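Local coordinates for protein enoyl-CoA hydratase (Mycolicibacterium smegmatis, PDB 7MCM) that probably catalyses the reversible addition of water to (2E)-enoyl-CoA thioesters, giving (3S)-3-hydroxyacyl-CoA, a step of fatty acid oxidation, at residues 97-102 against 125-130; 106-111 against 218-223; 137-142 against 185-190. All blocks are in the same frame, centred on the assembly; numbering follows the deposited sequence. Where two conformers were deposited one is given.

Contact 1 of 3, residues 97-102 against 125-130; sequences RVPRAL and AVMCDL
Met127 reaches across to Pro99 with the far end of its side chain and receives Leu102 against its root. Its methyl CE sits on the ring at Pro99 CG, 3.5 Å away, slightly inside the usual carbon-carbon spacing, so this end of the contact is tight. The sulfur lies beside the same ring, with Met127 SD 3.8 Å from Pro99 CB. Nearer the backbone, Leu102 sends one branch in at about a right angle to the methionine chain, and its CD1 comes within 3.6 Å of Met127 CB. The same methyl looks on toward the thiol of Cys128, a looser approach of 4.4 Å between Leu102 CD1 and Cys128 SG.

Met127 covers this span because CG stands beside the backbone N and opposite the carbonyl carbon (chi1 -69°), and the chain then runs out extended. An unbranched, apolar thioether can lie along the flank of the helix, touching Pro99 with SD and CE and Leu102 with CB. Pro99 fits the first turn of helix 97-104, where a residue without an N-H costs no intrahelical bond, and Leu102, one turn on, lies on the same flank.

The contact joins helix 97-104 to the C-terminal end of helix 120-127 within the crotonase fold, where helices pack around the sheet carrying strands 109-113 and 130-134. No hydrogen bond crosses it; buried apolar surface does the work, and the Cys128 thiol adds a little, packing also on Val109 and Ala111. Further out, Leu102 also rests on Val109 and Phe39, while Phe157 of helix 154-162 packs on Met127. Elsewhere on helix 97-104, Arg97 is salt-bridged to Asp37 and Asp40 of helix 33-48, and Arg100 to Asp232 of a neighbouring subunit.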
ATOM      1  N   ARG B  97      13.449  -8.407 -17.398  1.00 38.77           N
ATOM      2  CA  ARG B  97      14.094  -7.166 -17.810  1.00 43.47           C
ATOM      3  C   ARG B  97      13.185  -6.343 -18.718  1.00 40.45           C
ATOM      4  O   ARG B  97      13.195  -5.111 -18.654  1.00 38.01           O
ATOM      5  CB  ARG B  97      15.422  -7.473 -18.499  1.00 48.85           C
ATOM      6  CG  ARG B  97      16.520  -7.899 -17.544  1.00 48.18           C
ATOM      7  CD  ARG B  97      17.773  -8.331 -18.292  1.00 52.18           C
ATOM      8  NE  ARG B  97      18.302  -7.276 -19.145  1.00 51.22           N
ATOM      9  CZ  ARG B  97      19.251  -7.466 -20.051  1.00 56.89           C
ATOM     10  NH1 ARG B  97      19.793  -8.660 -20.240  1.00 57.38           N
ATOM     11  NH2 ARG B  97      19.678  -6.434 -20.776  1.00 53.23           N
ATOM     12  N   VAL B  98      12.425  -7.004 -19.600  1.00 42.81           N
ATOM     13  CA  VAL B  98      11.515  -6.274 -20.491  1.00 43.37           C
ATOM     14  C   VAL B  98      10.432  -5.520 -19.723  1.00 41.34           C
ATOM     15  O   VAL B  98      10.246  -4.317 -19.983  1.00 39.62           O
ATOM     16  CB  VAL B  98      10.930  -7.233 -21.546  1.00 43.56           C
ATOM     17  CG1 VAL B  98       9.664  -6.643 -22.169  1.00 41.48           C
ATOM     18  CG2 VAL B  98      11.956  -7.534 -22.600  1.00 40.79           C
ATOM     19  N   PRO B  99       9.692  -6.134 -18.784  1.00 41.60           N
ATOM     20  CA  PRO B  99       8.736  -5.342 -17.995  1.00 38.27           C
ATOM     21  C   PRO B  99       9.388  -4.184 -17.268  1.00 37.36           C
ATOM     22  O   PRO B  99       8.830  -3.081 -17.228  1.00 38.62           O
ATOM     23  CB  PRO B  99       8.169  -6.364 -17.001  1.00 47.09           C
ATOM     24  CG  PRO B  99       8.451  -7.669 -17.587  1.00 40.70           C
ATOM     25  CD  PRO B  99       9.657  -7.560 -18.413  1.00 46.72           C
ATOM     26  N   ARG B 100      10.572  -4.407 -16.699  1.00 38.38           N
ATOM     27  CA  ARG B 100      11.239  -3.342 -15.967  1.00 38.99           C
ATOM     28  C   ARG B 100      11.684  -2.234 -16.909  1.00 40.35           C
ATOM     29  O   ARG B 100      11.686  -1.061 -16.522  1.00 40.80           O
ATOM     30  CB  ARG B 100      12.433  -3.904 -15.194  1.00 39.64           C
ATOM     31  CG  ARG B 100      12.032  -4.884 -14.094  1.00 41.55           C
ATOM     32  CD  ARG B 100      13.178  -5.186 -13.155  1.00 48.69           C
ATOM     33  NE  ARG B 100      12.806  -6.201 -12.176  1.00 55.79           N
ATOM     34  CZ  ARG B 100      12.106  -5.959 -11.074  1.00 57.77           C
ATOM     35  NH1 ARG B 100      11.677  -4.740 -10.782  1.00 47.96           N
ATOM     36  NH2 ARG B 100      11.809  -6.970 -10.260  1.00 52.64           N
ATOM     37  N   ALA B 101      12.057  -2.582 -18.143  1.00 37.48           N
ATOM     38  CA  ALA B 101      12.412  -1.552 -19.119  1.00 42.71           C
ATOM     39  C   ALA B 101      11.210  -0.669 -19.444  1.00 45.22           C
ATOM     40  O   ALA B 101      11.312   0.566 -19.464  1.00 40.44           O
ATOM     41  CB  ALA B 101      12.983  -2.198 -20.383  1.00 40.85           C
ATOM     42  N   LEU B 102      10.046  -1.285 -19.674  1.00 40.18           N
ATOM     43  CA  LEU B 102       8.856  -0.499 -19.976  1.00 40.85           C
ATOM     44  C   LEU B 102       8.462   0.363 -18.791  1.00 41.49           C
ATOM     45  O   LEU B 102       7.920   1.459 -18.972  1.00 45.22           O
ATOM     46  CB  LEU B 102       7.716  -1.430 -20.380  1.00 44.72           C
ATOM     47  CG  LEU B 102       7.639  -1.677 -21.881  1.00 42.67           C
ATOM     48  CD1 LEU B 102       6.487  -2.599 -22.174  1.00 34.14           C
ATOM     49  CD2 LEU B 102       7.503  -0.352 -22.639  1.00 32.72           C
ATOM     50  N   ALA B 125       2.428  -6.910 -25.082  1.00 26.36           N
ATOM     51  CA  ALA B 125       1.397  -6.006 -25.589  1.00 27.75           C
ATOM     52  C   ALA B 125       0.610  -5.385 -24.448  1.00 27.54           C
ATOM     53  O   ALA B 125       0.346  -4.173 -24.439  1.00 27.28           O
ATOM     54  CB  ALA B 125       0.455  -6.752 -26.524  1.00 32.58           C
ATOM     55  N   VAL B 126       0.282  -6.194 -23.442  1.00 28.70           N
ATOM     56  CA  VAL B 126      -0.496  -5.743 -22.301  1.00 27.99           C
ATOM     57  C   VAL B 126       0.287  -4.770 -21.424  1.00 30.26           C
ATOM     58  O   VAL B 126      -0.307  -3.961 -20.706  1.00 32.38           O
ATOM     59  CB  VAL B 126      -0.948  -7.011 -21.546  1.00 34.53           C
ATOM     60  CG1 VAL B 126      -1.687  -6.665 -20.349  1.00 29.30           C
ATOM     61  CG2 VAL B 126      -1.823  -7.868 -22.464  1.00 37.73           C
ATOM     62  N   MET B 127       1.614  -4.826 -21.456  1.00 27.34           N
ATOM     63  CA  MET B 127       2.431  -3.879 -20.700  1.00 28.90           C
ATOM     64  C   MET B 127       2.536  -2.513 -21.367  1.00 32.45           C
ATOM     65  O   MET B 127       3.020  -1.566 -20.733  1.00 28.21           O
ATOM     66  CB  MET B 127       3.847  -4.429 -20.528  1.00 27.69           C
ATOM     67  CG  MET B 127       3.965  -5.621 -19.622  1.00 35.67           C
ATOM     68  SD  MET B 127       5.607  -6.359 -19.848  1.00 41.20           S
ATOM     69  CE  MET B 127       5.293  -7.938 -19.058  1.00 43.99           C
ATOM     70  N   CYS B 128       2.169  -2.409 -22.645  1.00 28.97           N
ATOM     71  CA  CYS B 128       2.173  -1.136 -23.352  1.00 29.61           C
ATOM     72  C   CYS B 128       0.999  -0.269 -22.897  1.00 28.55           C
ATOM     73  O   CYS B 128       0.058  -0.743 -22.253  1.00 30.44           O
ATOM     74  CB  CYS B 128       2.133  -1.384 -24.858  1.00 25.57           C
ATOM     75  SG  CYS B 128       3.642  -2.214 -25.483  1.00 30.09           S
ATOM     76  N   ASP B 129       1.070   1.032 -23.215  1.00 28.99           N
ATOM     77  CA  ASP B 129       0.073   1.967 -22.690  1.00 29.85           C
ATOM     78  C   ASP B 129      -1.262   1.846 -23.411  1.00 32.41           C
ATOM     79  O   ASP B 129      -2.323   1.969 -22.786  1.00 32.51           O
ATOM     80  CB  ASP B 129       0.591   3.405 -22.771  1.00 33.05           C
ATOM     81  CG  ASP B 129       1.872   3.602 -21.974  1.00 34.80           C
ATOM     82  OD1 ASP B 129       1.863   3.326 -20.758  1.00 41.56           O
ATOM     83  OD2 ASP B 129       2.894   3.998 -22.561  1.00 34.36           O
ATOM     84  N   LEU B 130      -1.223   1.621 -24.715  1.00 31.42           N
ATOM     85  CA  LEU B 130      -2.395   1.549 -25.579  1.00 34.91           C
ATOM     86  C   LEU B 130      -2.195   0.374 -26.510  1.00 32.32           C
ATOM     87  O   LEU B 130      -1.069   0.125 -26.939  1.00 28.33           O
ATOM     88  CB  LEU B 130      -2.575   2.826 -26.429  1.00 34.97           C
ATOM     89  CG  LEU B 130      -2.894   4.119 -25.697  1.00 40.97           C
ATOM     90  CD1 LEU B 130      -2.952   5.283 -26.647  1.00 41.26           C
ATOM     91  CD2 LEU B 130      -4.237   3.920 -25.050  1.00 47.79           C
TER

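Contact 2 of 3, residues 106-111 against 218-223; sequences EVPVIA and MAKRLL
The peptide plane between Val107 and Pro108 has the side chain of Lys220 lying over one of its faces. Lys220 CD is 3.7 Å from Val107 C and equally far from Pro108 N, lying above the plane of the group, and Lys220 NZ continues over the same face to Val107 O. That hydrogen bond is short, 2.8 Å between Lys220 NZ and Val107 O, but the nitrogen stands 53° out of the carbonyl plane and meets the C=O at 122°. The carbonyl of Glu106 lies alongside the methylenes, with Lys220 CD 3.7 Å from Glu106 O.

Lysine reaches this far because it is straight: CG stands opposite the backbone N (chi1 168°) and every later torsion is extended, so helix 213-226 extends a single long arm to the loop leading into strand 109-113 of the crotonase fold. Because Pro108 is an imino acid, its peptide carries no N-H, and the lysine methylenes lie over this group.

Lys220 NZ has further partners: it also hydrogen-bonds to Cys105 O and forms a salt bridge with Asp129 OD2, which in turn accepts from Val109 N. Leu172 of a neighbouring subunit packs on Pro108. A buried amine gripped by two carbonyls and a carboxylate is probably stabilised as the charged ammonium, its burial cost repaid by these oxygens.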
ATOM      1  N   GLU B 106       9.957   6.532 -20.430  1.00 36.64           N
ATOM      2  CA  GLU B 106       9.262   7.787 -20.179  1.00 34.96           C
ATOM      3  C   GLU B 106       8.290   8.168 -21.282  1.00 33.46           C
ATOM      4  O   GLU B 106       7.476   9.073 -21.076  1.00 38.60           O
ATOM      5  CB  GLU B 106      10.258   8.925 -20.001  1.00 40.31           C
ATOM      6  CG  GLU B 106      11.305   8.656 -18.969  1.00 43.11           C
ATOM      7  CD  GLU B 106      12.291   9.795 -18.876  1.00 52.75           C
ATOM      8  OE1 GLU B 106      12.035  10.861 -19.491  1.00 53.60           O
ATOM      9  OE2 GLU B 106      13.323   9.622 -18.190  1.00 61.36           O
ATOM     10  N   VAL B 107       8.373   7.546 -22.451  1.00 31.92           N
ATOM     11  CA  VAL B 107       7.485   7.949 -23.535  1.00 32.85           C
ATOM     12  C   VAL B 107       6.350   6.936 -23.635  1.00 35.86           C
ATOM     13  O   VAL B 107       6.545   5.749 -23.328  1.00 31.20           O
ATOM     14  CB  VAL B 107       8.243   8.111 -24.870  1.00 38.58           C
ATOM     15  CG1 VAL B 107       9.565   8.867 -24.659  1.00 41.86           C
ATOM     16  CG2 VAL B 107       8.486   6.799 -25.524  1.00 36.81           C
ATOM     17  N   PRO B 108       5.150   7.376 -24.026  1.00 32.83           N
ATOM     18  CA  PRO B 108       4.046   6.436 -24.259  1.00 35.57           C
ATOM     19  C   PRO B 108       4.395   5.424 -25.341  1.00 33.49           C
ATOM     20  O   PRO B 108       5.061   5.749 -26.328  1.00 31.41           O
ATOM     21  CB  PRO B 108       2.891   7.339 -24.705  1.00 34.47           C
ATOM     22  CG  PRO B 108       3.299   8.732 -24.384  1.00 35.76           C
ATOM     23  CD  PRO B 108       4.765   8.783 -24.197  1.00 30.44           C
ATOM     24  N   VAL B 109       3.917   4.191 -25.151  1.00 30.39           N
ATOM     25  CA  VAL B 109       4.145   3.084 -26.077  1.00 27.23           C
ATOM     26  C   VAL B 109       2.800   2.558 -26.563  1.00 27.89           C
ATOM     27  O   VAL B 109       1.966   2.124 -25.758  1.00 30.69           O
ATOM     28  CB  VAL B 109       4.960   1.950 -25.434  1.00 28.92           C
ATOM     29  CG1 VAL B 109       5.183   0.850 -26.449  1.00 24.09           C
ATOM     30  CG2 VAL B 109       6.316   2.464 -24.932  1.00 26.75           C
ATOM     31  N   ILE B 110       2.608   2.553 -27.876  1.00 26.87           N
ATOM     32  CA  ILE B 110       1.420   1.985 -28.507  1.00 29.56           C
ATOM     33  C   ILE B 110       1.788   0.610 -29.064  1.00 30.75           C
ATOM     34  O   ILE B 110       2.692   0.501 -29.898  1.00 27.32           O
ATOM     35  CB  ILE B 110       0.899   2.910 -29.619  1.00 27.81           C
ATOM     36  CG1 ILE B 110       0.377   4.221 -29.030  1.00 31.89           C
ATOM     37  CG2 ILE B 110      -0.192   2.235 -30.456  1.00 31.16           C
ATOM     38  CD1 ILE B 110       0.407   5.351 -30.080  1.00 31.47           C
ATOM     39  N   ALA B 111       1.106  -0.447 -28.605  1.00 25.51           N
ATOM     40  CA  ALA B 111       1.290  -1.773 -29.205  1.00 29.37           C
ATOM     41  C   ALA B 111       0.400  -1.885 -30.437  1.00 29.69           C
ATOM     42  O   ALA B 111      -0.830  -1.800 -30.328  1.00 30.05           O
ATOM     43  CB  ALA B 111       0.937  -2.884 -28.208  1.00 25.79           C
ATOM     44  N   MET B 218       5.723  14.160 -18.721  1.00 30.02           N
ATOM     45  CA  MET B 218       5.276  14.398 -17.354  1.00 30.50           C
ATOM     46  C   MET B 218       3.918  13.757 -17.111  1.00 31.82           C
ATOM     47  O   MET B 218       3.676  13.189 -16.041  1.00 29.42           O
ATOM     48  CB  MET B 218       5.214  15.898 -17.077  1.00 33.63           C
ATOM     49  CG  MET B 218       6.575  16.534 -16.816  1.00 42.34           C
ATOM     50  SD  MET B 218       6.518  18.204 -16.103  1.00 64.04           S
ATOM     51  CE  MET B 218       5.372  19.082 -17.189  1.00 58.74           C
ATOM     52  N   ALA B 219       3.012  13.862 -18.084  1.00 28.48           N
ATOM     53  CA  ALA B 219       1.700  13.235 -17.947  1.00 29.22           C
ATOM     54  C   ALA B 219       1.816  11.720 -17.815  1.00 31.25           C
ATOM     55  O   ALA B 219       1.109  11.108 -17.008  1.00 32.24           O
ATOM     56  CB  ALA B 219       0.810  13.589 -19.136  1.00 25.05           C
ATOM     57  N   LYS B 220       2.677  11.088 -18.617  1.00 31.27           N
ATOM     58  CA  LYS B 220       2.843   9.642 -18.491  1.00 30.98           C
ATOM     59  C   LYS B 220       3.410   9.278 -17.124  1.00 34.08           C
ATOM     60  O   LYS B 220       2.991   8.289 -16.516  1.00 36.38           O
ATOM     61  CB  LYS B 220       3.741   9.081 -19.586  1.00 27.70           C
ATOM     62  CG  LYS B 220       4.113   7.639 -19.234  1.00 35.89           C
ATOM     63  CD  LYS B 220       4.584   6.834 -20.374  1.00 31.75           C
ATOM     64  CE  LYS B 220       4.840   5.398 -19.916  1.00 33.33           C
ATOM     65  NZ  LYS B 220       5.386   4.617 -21.045  1.00 36.91           N
ATOM     66  N   ARG B 221       4.378  10.060 -16.637  1.00 36.92           N
ATOM     67  CA  ARG B 221       4.924   9.836 -15.302  1.00 35.93           C
ATOM     68  C   ARG B 221       3.838   9.952 -14.243  1.00 36.15           C
ATOM     69  O   ARG B 221       3.814   9.179 -13.281  1.00 32.86           O
ATOM     70  CB  ARG B 221       6.052  10.832 -15.030  1.00 38.71           C
ATOM     71  CG  ARG B 221       6.689  10.724 -13.646  1.00 41.78           C
ATOM     72  CD  ARG B 221       7.292   9.335 -13.367  1.00 55.04           C
ATOM     73  NE  ARG B 221       6.441   8.566 -12.462  1.00 55.27           N
ATOM     74  CZ  ARG B 221       6.880   7.682 -11.576  1.00 58.89           C
ATOM     75  NH1 ARG B 221       8.169   7.403 -11.456  1.00 63.83           N
ATOM     76  NH2 ARG B 221       6.006   7.072 -10.777  1.00 59.83           N
ATOM     77  N   LEU B 222       2.940  10.925 -14.398  1.00 33.05           N
ATOM     78  CA  LEU B 222       1.809  11.044 -13.486  1.00 33.69           C
ATOM     79  C   LEU B 222       0.869   9.855 -13.613  1.00 33.19           C
ATOM     80  O   LEU B 222       0.399   9.323 -12.603  1.00 32.26           O
ATOM     81  CB  LEU B 222       1.057  12.339 -13.771  1.00 33.82           C
ATOM     82  CG  LEU B 222       1.301  13.460 -12.788  1.00 35.26           C
ATOM     83  CD1 LEU B 222       0.321  14.603 -13.062  1.00 37.03           C
ATOM     84  CD2 LEU B 222       1.203  12.974 -11.361  1.00 34.92           C
ATOM     85  N   LEU B 223       0.571   9.428 -14.846  1.00 34.44           N
ATOM     86  CA  LEU B 223      -0.293   8.258 -15.024  1.00 34.89           C
ATOM     87  C   LEU B 223       0.320   7.005 -14.408  1.00 37.40           C
ATOM     88  O   LEU B 223      -0.398   6.183 -13.825  1.00 40.08           O
ATOM     89  CB  LEU B 223      -0.584   8.024 -16.503  1.00 32.88           C
ATOM     90  CG  LEU B 223      -1.607   8.987 -17.109  1.00 35.62           C
ATOM     91  CD1 LEU B 223      -1.472   8.987 -18.615  1.00 31.58           C
ATOM     92  CD2 LEU B 223      -2.996   8.582 -16.682  1.00 36.87           C
TER

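Contact 3 of 3, residues 137-142 against 185-190; sequences AFFAES and WGLVNE
Phe139 takes the torsion that sets CG beside the backbone N (chi1 -58°), while Leu187 swings its own CG opposite the backbone N (chi1 -175°); the ring and the isobutyl group thereby slide past one another in opposite directions. The setting is the smaller sheet of the crotonase fold, where strand 138-140 lies between strands 116-118 and 177-178. Phe139 turns from that strand toward the loop that follows helix 179-185.

Leu187 CD2 lies over one face of the phenyl ring, 4.0 Å from the centroid of the Phe139 ring and 22° off its normal, a CH-pi contact displaced toward the rim. Its closest ring atom is at the root, with Leu187 CD2 3.8 Å from Phe139 CG. A broad, flat aromatic suits this place because two consecutive residues, Leu187 and Val188, can share it, one near the root and one near the far end. Their branched, apolar side chains each present one methyl to the ring, which suits a buried site.

Gly186 closes helix 179-185 in a Schellman motif, its positive phi suiting a residue that has no CB to press on the carbonyl O of Trp185. Nearby, Arg131 donates to Leu187 O, and Phe139 also packs on Cys122 and Ala125 of helix 120-127. Val188 CG1 meets the end of the ring obliquely, 3.6 Å from Phe139 CZ.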
ATOM      1  N   ALA B 137      -4.939 -10.507 -35.654  1.00 36.60           N
ATOM      2  CA  ALA B 137      -4.273 -10.662 -34.374  1.00 38.34           C
ATOM      3  C   ALA B 137      -5.090 -11.543 -33.436  1.00 34.82           C
ATOM      4  O   ALA B 137      -6.314 -11.662 -33.551  1.00 36.30           O
ATOM      5  CB  ALA B 137      -4.044  -9.303 -33.717  1.00 33.82           C
ATOM      6  N   PHE B 138      -4.391 -12.154 -32.483  1.00 31.61           N
ATOM      7  CA  PHE B 138      -5.038 -12.812 -31.362  1.00 28.52           C
ATOM      8  C   PHE B 138      -4.066 -12.845 -30.195  1.00 31.92           C
ATOM      9  O   PHE B 138      -2.858 -12.649 -30.356  1.00 32.59           O
ATOM     10  CB  PHE B 138      -5.536 -14.219 -31.713  1.00 31.22           C
ATOM     11  CG  PHE B 138      -4.457 -15.191 -32.060  1.00 35.99           C
ATOM     12  CD1 PHE B 138      -3.845 -15.946 -31.069  1.00 37.16           C
ATOM     13  CD2 PHE B 138      -4.072 -15.373 -33.376  1.00 43.31           C
ATOM     14  CE1 PHE B 138      -2.856 -16.859 -31.383  1.00 38.32           C
ATOM     15  CE2 PHE B 138      -3.082 -16.294 -33.710  1.00 46.87           C
ATOM     16  CZ  PHE B 138      -2.478 -17.042 -32.708  1.00 42.79           C
ATOM     17  N   PHE B 139      -4.621 -13.070 -29.006  1.00 27.01           N
ATOM     18  CA  PHE B 139      -3.878 -13.050 -27.759  1.00 27.93           C
ATOM     19  C   PHE B 139      -4.062 -14.380 -27.042  1.00 33.70           C
ATOM     20  O   PHE B 139      -5.134 -14.991 -27.104  1.00 29.11           O
ATOM     21  CB  PHE B 139      -4.348 -11.903 -26.846  1.00 26.01           C
ATOM     22  CG  PHE B 139      -4.237 -10.544 -27.473  1.00 26.30           C
ATOM     23  CD1 PHE B 139      -5.182 -10.115 -28.397  1.00 29.39           C
ATOM     24  CD2 PHE B 139      -3.186  -9.697 -27.149  1.00 29.59           C
ATOM     25  CE1 PHE B 139      -5.077  -8.859 -28.999  1.00 28.85           C
ATOM     26  CE2 PHE B 139      -3.082  -8.443 -27.733  1.00 32.51           C
ATOM     27  CZ  PHE B 139      -4.033  -8.025 -28.659  1.00 29.03           C
ATOM     28  N   ALA B 140      -3.008 -14.841 -26.383  1.00 29.60           N
ATOM     29  CA  ALA B 140      -3.104 -16.064 -25.597  1.00 29.82           C
ATOM     30  C   ALA B 140      -2.136 -15.965 -24.435  1.00 30.27           C
ATOM     31  O   ALA B 140      -0.919 -15.859 -24.637  1.00 28.18           O
ATOM     32  CB  ALA B 140      -2.817 -17.314 -26.437  1.00 31.46           C
ATOM     33  N   GLU B 141      -2.692 -15.970 -23.230  1.00 26.04           N
ATOM     34  CA  GLU B 141      -1.942 -16.145 -21.991  1.00 28.83           C
ATOM     35  C   GLU B 141      -1.725 -17.648 -21.809  1.00 32.48           C
ATOM     36  O   GLU B 141      -2.324 -18.300 -20.956  1.00 31.75           O
ATOM     37  CB  GLU B 141      -2.718 -15.528 -20.829  1.00 30.75           C
ATOM     38  CG  GLU B 141      -1.929 -15.295 -19.557  1.00 34.21           C
ATOM     39  CD  GLU B 141      -0.992 -14.090 -19.675  1.00 37.90           C
ATOM     40  OE1 GLU B 141      -0.181 -14.071 -20.612  1.00 38.99           O
ATOM     41  OE2 GLU B 141      -1.042 -13.190 -18.809  1.00 44.49           O
ATOM     42  N   SER B 142      -0.861 -18.201 -22.668  1.00 31.96           N
ATOM     43  CA  SER B 142      -0.823 -19.645 -22.912  1.00 31.75           C
ATOM     44  C   SER B 142      -0.079 -20.439 -21.846  1.00 30.92           C
ATOM     45  O   SER B 142      -0.112 -21.676 -21.896  1.00 30.14           O
ATOM     46  CB  SER B 142      -0.170 -19.917 -24.265  1.00 32.05           C
ATOM     47  OG  SER B 142       1.142 -19.379 -24.294  1.00 33.85           O
ATOM     48  N   TRP B 185     -13.679  -6.840 -25.020  1.00 32.28           N
ATOM     49  CA  TRP B 185     -13.236  -6.840 -23.632  1.00 33.37           C
ATOM     50  C   TRP B 185     -12.416  -5.611 -23.264  1.00 32.72           C
ATOM     51  O   TRP B 185     -12.128  -5.410 -22.078  1.00 35.60           O
ATOM     52  CB  TRP B 185     -12.403  -8.093 -23.327  1.00 30.54           C
ATOM     53  CG  TRP B 185     -13.150  -9.388 -23.430  1.00 31.53           C
ATOM     54  CD1 TRP B 185     -14.484  -9.561 -23.696  1.00 32.27           C
ATOM     55  CD2 TRP B 185     -12.599 -10.707 -23.254  1.00 30.61           C
ATOM     56  NE1 TRP B 185     -14.795 -10.907 -23.692  1.00 32.85           N
ATOM     57  CE2 TRP B 185     -13.654 -11.628 -23.427  1.00 33.38           C
ATOM     58  CE3 TRP B 185     -11.312 -11.195 -22.963  1.00 29.80           C
ATOM     59  CZ2 TRP B 185     -13.461 -13.011 -23.326  1.00 34.31           C
ATOM     60  CZ3 TRP B 185     -11.123 -12.566 -22.860  1.00 27.09           C
ATOM     61  CH2 TRP B 185     -12.190 -13.460 -23.050  1.00 29.95           C
ATOM     62  N   GLY B 186     -12.080  -4.757 -24.223  1.00 39.74           N
ATOM     63  CA  GLY B 186     -11.211  -3.642 -23.910  1.00 37.86           C
ATOM     64  C   GLY B 186      -9.742  -3.997 -23.875  1.00 32.90           C
ATOM     65  O   GLY B 186      -8.929  -3.175 -23.433  1.00 36.35           O
ATOM     66  N   LEU B 187      -9.376  -5.209 -24.291  1.00 31.16           N
ATOM     67  CA  LEU B 187      -7.960  -5.543 -24.404  1.00 32.26           C
ATOM     68  C   LEU B 187      -7.275  -4.658 -25.445  1.00 33.83           C
ATOM     69  O   LEU B 187      -6.117  -4.265 -25.263  1.00 32.31           O
ATOM     70  CB  LEU B 187      -7.806  -7.023 -24.742  1.00 29.49           C
ATOM     71  CG  LEU B 187      -6.420  -7.674 -24.811  1.00 31.62           C
ATOM     72  CD1 LEU B 187      -5.557  -7.241 -23.633  1.00 31.73           C
ATOM     73  CD2 LEU B 187      -6.566  -9.196 -24.826  1.00 32.48           C
ATOM     74  N   VAL B 188      -7.989  -4.301 -26.520  1.00 35.99           N
ATOM     75  CA  VAL B 188      -7.524  -3.343 -27.517  1.00 29.53           C
ATOM     76  C   VAL B 188      -8.598  -2.275 -27.711  1.00 35.40           C
ATOM     77  O   VAL B 188      -9.783  -2.486 -27.434  1.00 34.25           O
ATOM     78  CB  VAL B 188      -7.194  -4.002 -28.876  1.00 28.27           C
ATOM     79  CG1 VAL B 188      -6.189  -5.130 -28.712  1.00 30.93           C
ATOM     80  CG2 VAL B 188      -8.469  -4.497 -29.554  1.00 30.24           C
ATOM     81  N   ASN B 189      -8.160  -1.108 -28.197  1.00 32.58           N
ATOM     82  CA  ASN B 189      -9.036   0.042 -28.401  1.00 37.46           C
ATOM     83  C   ASN B 189      -9.658   0.076 -29.787  1.00 39.00           C
ATOM     84  O   ASN B 189     -10.709   0.698 -29.968  1.00 37.02           O
ATOM     85  CB  ASN B 189      -8.262   1.346 -28.187  1.00 39.61           C
ATOM     86  CG  ASN B 189      -7.939   1.613 -26.729  1.00 46.04           C
ATOM     87  OD1 ASN B 189      -8.237   0.800 -25.856  1.00 45.32           O
ATOM     88  ND2 ASN B 189      -7.315   2.765 -26.460  1.00 50.41           N
ATOM     89  N   GLU B 190      -9.018  -0.529 -30.783  1.00 35.82           N
ATOM     90  CA  GLU B 190      -9.619  -0.596 -32.104  0.54 38.90           C
ATOM     91  C   GLU B 190      -9.006  -1.760 -32.870  1.00 38.95           C
ATOM     92  O   GLU B 190      -7.889  -2.209 -32.591  1.00 35.96           O
ATOM     93  CB  GLU B 190      -9.473   0.724 -32.884  0.54 39.48           C
ATOM     94  CG  GLU B 190      -8.074   1.267 -32.991  0.54 40.27           C
ATOM     95  CD  GLU B 190      -7.994   2.633 -33.684  0.54 42.22           C
ATOM     96  OE1 GLU B 190      -8.872   2.940 -34.522  0.54 46.44           O
ATOM     97  OE2 GLU B 190      -7.044   3.397 -33.396  0.54 33.34           O
TER

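In the fold
All three contacts are largely buried, but contact 1 lies closest to the chain's centre, and contacts 2 and 3 sit on opposite sides of it, with no touch between them. Contact 1 connects the two. Its Leu130 pairs with Ala111 of contact 2 through the backbone, while its Val126 meets Leu187 of contact 3 and its Leu130 packs on Asn189. Chemistry follows place: contacts 1 and 3 are wholly apolar, one between helices and one between a strand and a loop, whereas contact 2, with exposed Glu106 at its margin, relies on a charged side chain. All three come near a neighbouring subunit, contact 3 through Asn189.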